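Uncharacterized protein (PDB 4LG3) is of unknown function, a DUF4875-family protein from the bacterium Desulfovibrio piger whose fold sets a mixed beta sheet beside helices. Local coordinates at residues Thr147-Arg150 against Arg151-Ala155; Pro176-Gln179 against Glu180-Arg183. One frame throughout, in Å; residues are numbered along the deposited sequence.

Contact 1 of 2, residues Thr147-Arg150 against Arg151-Ala155; sequences TDER and RLKAA
Asp-148 and Arg-151 lock the first turn of helix 149-160 through two separate carboxylate oxygens. OD2 of Asp-148 uses its syn lone pair to take NH1 of Arg-151 at 2.8 Å, a salt bridge in which OD2 lies at the edge of the guanidinium, close to its plane. The carboxylate itself stands almost perpendicular to that plane, at 84°. OD1 of Asp-148 accepts the backbone N of Arg-151 at 3.4 Å, a weak but nearly straight bond. With CG of Asp-148 anti to its own backbone N (chi1 179°), the carboxylate folds forward over the start of the helix, where it serves as the N-cap. One of the first amide groups of the helix thus finds an acceptor, and the negative charge probably suits the positive end of the helix dipole.

The helix backbone winds tightly here, with hydrogen bonds from Leu-152 N to Asp-148 O at 3.0 Å and from Lys-153 N to Glu-149 O at 2.7 Å. On the inward side CD2 of Leu-152 meets CG2 of Thr-147 at 3.7 Å. Leu-152 also packs on Trp-134 and Met-137 of helix 125-137, joining the two helices, while OG1 of Thr-147 is hydrogen-bonded to Gln-142.

The exposed arginines are looser: NH2 of Arg-150 lies over one face of the Arg-151 guanidinium, offset toward its rim and 3.3 Å from NH2 of Arg-151, a proximity of like charges that the carboxylate of Asp-148 probably eases. On another loose flank the opposite charges of Glu-149 and Lys-153 stay out of contact, OE1 to NZ 5.0 Å, and NZ reaches Val-167 O in a weak hydrogen bond.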
ATOM      1  N   THR A 147     -13.666  13.435  11.422  1.00 66.74           N
ATOM      2  CA  THR A 147     -14.617  12.333  11.370  1.00 66.30           C
ATOM      3  C   THR A 147     -15.105  12.016  12.781  1.00 70.42           C
ATOM      4  O   THR A 147     -14.289  11.858  13.696  1.00 69.83           O
ATOM      5  CB  THR A 147     -13.964  11.100  10.716  1.00 71.96           C
ATOM      6  OG1 THR A 147     -13.519  11.416   9.394  1.00 75.17           O
ATOM      7  CG2 THR A 147     -14.884   9.888  10.676  1.00 69.02           C
ATOM      8  N   ASP A 148     -16.432  11.911  12.949  1.00 67.30           N
ATOM      9  CA  ASP A 148     -17.039  11.477  14.201  1.00 68.72           C
ATOM     10  C   ASP A 148     -16.899   9.944  14.190  1.00 70.94           C
ATOM     11  O   ASP A 148     -17.770   9.234  13.661  1.00 72.18           O
ATOM     12  CB  ASP A 148     -18.497  11.975  14.296  1.00 73.37           C
ATOM     13  CG  ASP A 148     -19.275  11.575  15.535  1.00 85.26           C
ATOM     14  OD1 ASP A 148     -18.755  10.751  16.336  1.00 85.62           O
ATOM     15  OD2 ASP A 148     -20.409  12.062  15.695  1.00 94.36           O
ATOM     16  N   GLU A 149     -15.741   9.452  14.687  1.00 63.86           N
ATOM     17  CA  GLU A 149     -15.379   8.036  14.682  1.00 62.50           C
ATOM     18  C   GLU A 149     -16.418   7.159  15.380  1.00 71.73           C
ATOM     19  O   GLU A 149     -16.762   6.101  14.848  1.00 70.14           O
ATOM     20  CB  GLU A 149     -13.998   7.822  15.309  1.00 62.26           C
ATOM     21  CG  GLU A 149     -12.865   8.139  14.346  1.00 62.68           C
ATOM     22  CD  GLU A 149     -11.492   8.038  14.967  1.00 71.37           C
ATOM     23  OE1 GLU A 149     -10.979   6.905  15.099  1.00 76.53           O
ATOM     24  OE2 GLU A 149     -10.935   9.092  15.346  1.00 74.57           O
ATOM     25  N   ARG A 150     -16.932   7.620  16.548  1.00 72.74           N
ATOM     26  CA  ARG A 150     -17.933   6.936  17.373  1.00 76.27           C
ATOM     27  C   ARG A 150     -19.169   6.556  16.540  1.00 81.83           C
ATOM     28  O   ARG A 150     -19.548   5.382  16.507  1.00 82.79           O
ATOM     29  CB  ARG A 150     -18.344   7.835  18.561  1.00 80.14           C
ATOM     30  CG  ARG A 150     -19.083   7.104  19.670  1.00 91.92           C
ATOM     31  CD  ARG A 150     -19.909   8.078  20.487  1.00107.23           C
ATOM     32  NE  ARG A 150     -21.077   8.578  19.755  1.00118.30           N
ATOM     33  CZ  ARG A 150     -22.280   8.753  20.300  1.00137.80           C
ATOM     34  NH1 ARG A 150     -22.484   8.471  21.582  1.00125.78           N
ATOM     35  NH2 ARG A 150     -23.286   9.216  19.570  1.00128.37           N
ATOM     36  N   ARG A 151     -19.766   7.553  15.854  1.00 77.75           N
ATOM     37  CA  ARG A 151     -20.950   7.397  15.016  1.00 78.03           C
ATOM     38  C   ARG A 151     -20.646   6.623  13.725  1.00 77.10           C
ATOM     39  O   ARG A 151     -21.502   5.848  13.292  1.00 78.01           O
ATOM     40  CB  ARG A 151     -21.588   8.763  14.706  1.00 80.61           C
ATOM     41  CG  ARG A 151     -22.655   9.144  15.735  1.00 92.00           C
ATOM     42  CD  ARG A 151     -23.265  10.512  15.524  1.00106.24           C
ATOM     43  NE  ARG A 151     -24.067  10.917  16.684  1.00126.24           N
ATOM     44  CZ  ARG A 151     -23.690  11.815  17.594  1.00143.35           C
ATOM     45  NH1 ARG A 151     -22.515  12.428  17.486  1.00128.52           N
ATOM     46  NH2 ARG A 151     -24.486  12.109  18.616  1.00131.93           N
ATOM     47  N   LEU A 152     -19.450   6.815  13.113  1.00 68.20           N
ATOM     48  CA  LEU A 152     -19.078   6.080  11.897  1.00 64.88           C
ATOM     49  C   LEU A 152     -18.862   4.598  12.217  1.00 70.26           C
ATOM     50  O   LEU A 152     -19.370   3.755  11.474  1.00 70.37           O
ATOM     51  CB  LEU A 152     -17.841   6.673  11.197  1.00 61.33           C
ATOM     52  CG  LEU A 152     -17.385   6.009   9.875  1.00 61.41           C
ATOM     53  CD1 LEU A 152     -18.524   5.888   8.859  1.00 61.34           C
ATOM     54  CD2 LEU A 152     -16.226   6.748   9.273  1.00 58.50           C
ATOM     55  N   LYS A 153     -18.136   4.289  13.324  1.00 67.34           N
ATOM     56  CA  LYS A 153     -17.892   2.924  13.804  1.00 67.76           C
ATOM     57  C   LYS A 153     -19.231   2.190  14.058  1.00 74.84           C
ATOM     58  O   LYS A 153     -19.369   1.029  13.667  1.00 74.67           O
ATOM     59  CB  LYS A 153     -17.040   2.917  15.097  1.00 70.85           C
ATOM     60  CG  LYS A 153     -15.539   3.098  14.899  1.00 76.57           C
ATOM     61  CD  LYS A 153     -14.771   2.960  16.230  1.00 82.71           C
ATOM     62  CE  LYS A 153     -13.316   3.386  16.109  1.00 89.09           C
ATOM     63  NZ  LYS A 153     -12.372   2.402  16.714  1.00 88.87           N
ATOM     64  N   ALA A 154     -20.213   2.879  14.684  1.00 73.40           N
ATOM     65  CA  ALA A 154     -21.535   2.328  15.006  1.00 76.23           C
ATOM     66  C   ALA A 154     -22.380   2.014  13.755  1.00 80.65           C
ATOM     67  O   ALA A 154     -23.033   0.969  13.719  1.00 80.90           O
ATOM     68  CB  ALA A 154     -22.294   3.283  15.905  1.00 79.81           C
ATOM     69  N   ALA A 155     -22.373   2.912  12.744  1.00 76.14           N
ATOM     70  CA  ALA A 155     -23.131   2.741  11.504  1.00 75.78           C
ATOM     71  C   ALA A 155     -22.585   1.575  10.674  1.00 77.91           C
ATOM     72  O   ALA A 155     -23.377   0.871  10.045  1.00 78.96           O
ATOM     73  CB  ALA A 155     -23.106   4.025  10.695  1.00 75.81           C
TER

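Contact 2 of 2, residues Pro176-Gln179 against Glu180-Arg183; sequences PFPQ and EWTR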
ATOM      1  N   PRO A 176       9.069  -1.436  10.082  1.00 47.93           N
ATOM      2  CA  PRO A 176      10.221  -1.480   9.161  1.00 46.60           C
ATOM      3  C   PRO A 176      10.500  -2.932   8.741  1.00 50.02           C
ATOM      4  O   PRO A 176       9.985  -3.860   9.365  1.00 52.90           O
ATOM      5  CB  PRO A 176      11.375  -0.894   9.988  1.00 49.24           C
ATOM      6  CG  PRO A 176      10.740  -0.281  11.194  1.00 53.67           C
ATOM      7  CD  PRO A 176       9.477  -1.015  11.442  1.00 49.30           C
ATOM      8  N   PHE A 177      11.248  -3.140   7.667  1.00 43.09           N
ATOM      9  CA  PHE A 177      11.635  -4.498   7.263  1.00 43.28           C
ATOM     10  C   PHE A 177      13.136  -4.459   6.991  1.00 50.82           C
ATOM     11  O   PHE A 177      13.664  -3.378   6.670  1.00 48.10           O
ATOM     12  CB  PHE A 177      10.796  -5.107   6.125  1.00 42.39           C
ATOM     13  CG  PHE A 177      11.011  -4.626   4.708  1.00 41.67           C
ATOM     14  CD1 PHE A 177      12.147  -5.010   3.987  1.00 44.43           C
ATOM     15  CD2 PHE A 177      10.016  -3.918   4.043  1.00 41.17           C
ATOM     16  CE1 PHE A 177      12.320  -4.619   2.666  1.00 43.93           C
ATOM     17  CE2 PHE A 177      10.190  -3.515   2.718  1.00 43.28           C
ATOM     18  CZ  PHE A 177      11.341  -3.876   2.036  1.00 42.02           C
ATOM     19  N   PRO A 178      13.861  -5.575   7.228  1.00 51.66           N
ATOM     20  CA  PRO A 178      15.324  -5.517   7.132  1.00 54.08           C
ATOM     21  C   PRO A 178      15.863  -5.277   5.725  1.00 58.81           C
ATOM     22  O   PRO A 178      15.330  -5.769   4.731  1.00 57.26           O
ATOM     23  CB  PRO A 178      15.778  -6.877   7.670  1.00 57.76           C
ATOM     24  CG  PRO A 178      14.625  -7.400   8.423  1.00 61.94           C
ATOM     25  CD  PRO A 178      13.422  -6.903   7.688  1.00 54.27           C
ATOM     26  N   GLN A 179      16.949  -4.503   5.682  1.00 57.39           N
ATOM     27  CA  GLN A 179      17.722  -4.122   4.508  1.00 57.61           C
ATOM     28  C   GLN A 179      18.228  -5.369   3.740  1.00 61.90           C
ATOM     29  O   GLN A 179      18.291  -5.329   2.518  1.00 61.47           O
ATOM     30  CB  GLN A 179      18.902  -3.249   4.985  1.00 60.57           C
ATOM     31  CG  GLN A 179      19.790  -2.681   3.882  1.00 79.11           C
ATOM     32  CD  GLN A 179      19.261  -1.410   3.265  1.00 87.76           C
ATOM     33  OE1 GLN A 179      18.523  -0.627   3.883  1.00 70.32           O
ATOM     34  NE2 GLN A 179      19.702  -1.145   2.042  1.00 87.61           N
ATOM     35  N   GLU A 180      18.570  -6.465   4.462  1.00 60.45           N
ATOM     36  CA  GLU A 180      19.089  -7.729   3.916  1.00 61.69           C
ATOM     37  C   GLU A 180      18.049  -8.454   3.024  1.00 62.52           C
ATOM     38  O   GLU A 180      18.435  -9.257   2.171  1.00 62.90           O
ATOM     39  CB  GLU A 180      19.627  -8.668   5.028  1.00 65.78           C
ATOM     40  CG  GLU A 180      18.809  -8.721   6.317  1.00 80.30           C
ATOM     41  CD  GLU A 180      19.249  -7.834   7.480  1.00109.68           C
ATOM     42  OE1 GLU A 180      19.329  -6.592   7.311  1.00 84.81           O
ATOM     43  OE2 GLU A 180      19.455  -8.384   8.588  1.00110.11           O
ATOM     44  N   TRP A 181      16.752  -8.145   3.192  1.00 56.74           N
ATOM     45  CA  TRP A 181      15.662  -8.713   2.382  1.00 55.27           C
ATOM     46  C   TRP A 181      15.696  -8.235   0.917  1.00 57.83           C
ATOM     47  O   TRP A 181      15.079  -8.865   0.062  1.00 56.60           O
ATOM     48  CB  TRP A 181      14.299  -8.341   2.989  1.00 52.34           C
ATOM     49  CG  TRP A 181      13.921  -9.087   4.229  1.00 54.13           C
ATOM     50  CD1 TRP A 181      14.719  -9.904   4.987  1.00 59.57           C
ATOM     51  CD2 TRP A 181      12.640  -9.068   4.870  1.00 52.59           C
ATOM     52  NE1 TRP A 181      14.003 -10.418   6.044  1.00 59.59           N
ATOM     53  CE2 TRP A 181      12.724  -9.914   6.001  1.00 58.77           C
ATOM     54  CE3 TRP A 181      11.421  -8.428   4.589  1.00 50.96           C
ATOM     55  CZ2 TRP A 181      11.637 -10.129   6.853  1.00 57.44           C
ATOM     56  CZ3 TRP A 181      10.342  -8.658   5.420  1.00 52.20           C
ATOM     57  CH2 TRP A 181      10.451  -9.509   6.531  1.00 54.88           C
ATOM     58  N   THR A 182      16.360  -7.094   0.656  1.00 56.40           N
ATOM     59  CA  THR A 182      16.497  -6.450  -0.654  1.00 56.78           C
ATOM     60  C   THR A 182      17.691  -7.008  -1.439  1.00 69.47           C
ATOM     61  O   THR A 182      17.867  -6.651  -2.606  1.00 70.12           O
ATOM     62  CB  THR A 182      16.666  -4.927  -0.499  1.00 57.55           C
ATOM     63  OG1 THR A 182      17.968  -4.657   0.035  1.00 66.13           O
ATOM     64  CG2 THR A 182      15.582  -4.285   0.362  1.00 50.69           C
ATOM     65  N   ARG A 183      18.553  -7.814  -0.781  1.00 70.94           N
ATOM     66  CA  ARG A 183      19.745  -8.400  -1.398  1.00 78.72           C
ATOM     67  C   ARG A 183      19.318  -9.534  -2.330  1.00104.41           C
ATOM     68  O   ARG A 183      18.633 -10.472  -1.857  1.00108.21           O
ATOM     69  CB  ARG A 183      20.757  -8.890  -0.330  1.00 82.66           C
ATOM     70  CG  ARG A 183      21.242  -7.789   0.623  1.00 97.40           C
ATOM     71  CD  ARG A 183      22.485  -8.172   1.421  1.00116.68           C
ATOM     72  NE  ARG A 183      22.208  -9.103   2.523  1.00129.16           N
ATOM     73  CZ  ARG A 183      23.113  -9.511   3.412  1.00144.61           C
ATOM     74  NH1 ARG A 183      24.364  -9.073   3.347  1.00133.14           N
ATOM     75  NH2 ARG A 183      22.773 -10.363   4.371  1.00130.97           N
ATOM     76  OXT ARG A 183      19.577  -9.422  -3.551  1.00127.53           O
TER
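Pro-178 sets CD over one face of the Trp-181 indole, a CH-pi contact between residues three apart. This CD stands 3.6 Å from the centroid of the six-membered ring and 16° off the ring normal, nearly above the centre, with CG farther along toward NE1 of Trp-181. The same indole meets Phe-177 in a second way: the two ring planes are near parallel, at 18°, but slid so far apart that they barely overlap. Contact there is between CD1 of Phe-177 and CE3 of Trp-181, at 3.5 Å, with CB of Phe-177 also near CZ3. Arg-54 adds a cation-pi contact with Trp-181. Phe-177 holds CG between its backbone N and carbonyl carbon (chi1 75°), which leaves the ring beside the indole and brings CE1 within 4.0 Å of CG2 of Thr-182, a methyl lying at the phenyl edge.

Hydrogen bonding winds the backbone into a short 3-10 turn at the C-terminus, after strand 175-176. Trp-181 N donates to Pro-178 O and Thr-182 N to Gln-179 O, both at 3.2 Å; each donor sits well above the carbonyl plane, not on a lone pair. Gln-179 O is gripped twice, because OG1 of Thr-182 also donates to it at 2.6 Å, almost in line with the C=O bond.

Apolar packing on the rest of the protein seats this tail between strand 113-118 and helix 53-71: Phe-177 touches Leu-116, Ala-57 and Ile-61, and Thr-182 packs on Trp-113. Looser is the exposed Glu-180, its chain bent at chi2, whose OE1 comes back to within 3.6 Å of CB of Pro-178.

Overall arrangement
Contacts 1 and 2 follow one another along the chain and lie on opposite sides of its centre, with their own centres about 38 Å apart and their nearest atoms about 22 Å apart, so neither touches the other. Contact 1 sits about 24 Å from the chain centre, at the start of a helix packed on helix 125-137; contact 2 is about 17 Å from it, between the main sheet and helix 53-71. No active site is known. A 1,2-ethanediol lies about 3 Å from the Thr-147 side chain and a sulfate about 5 Å from that of Thr-182, both probably picked up from the crystallisation liquor.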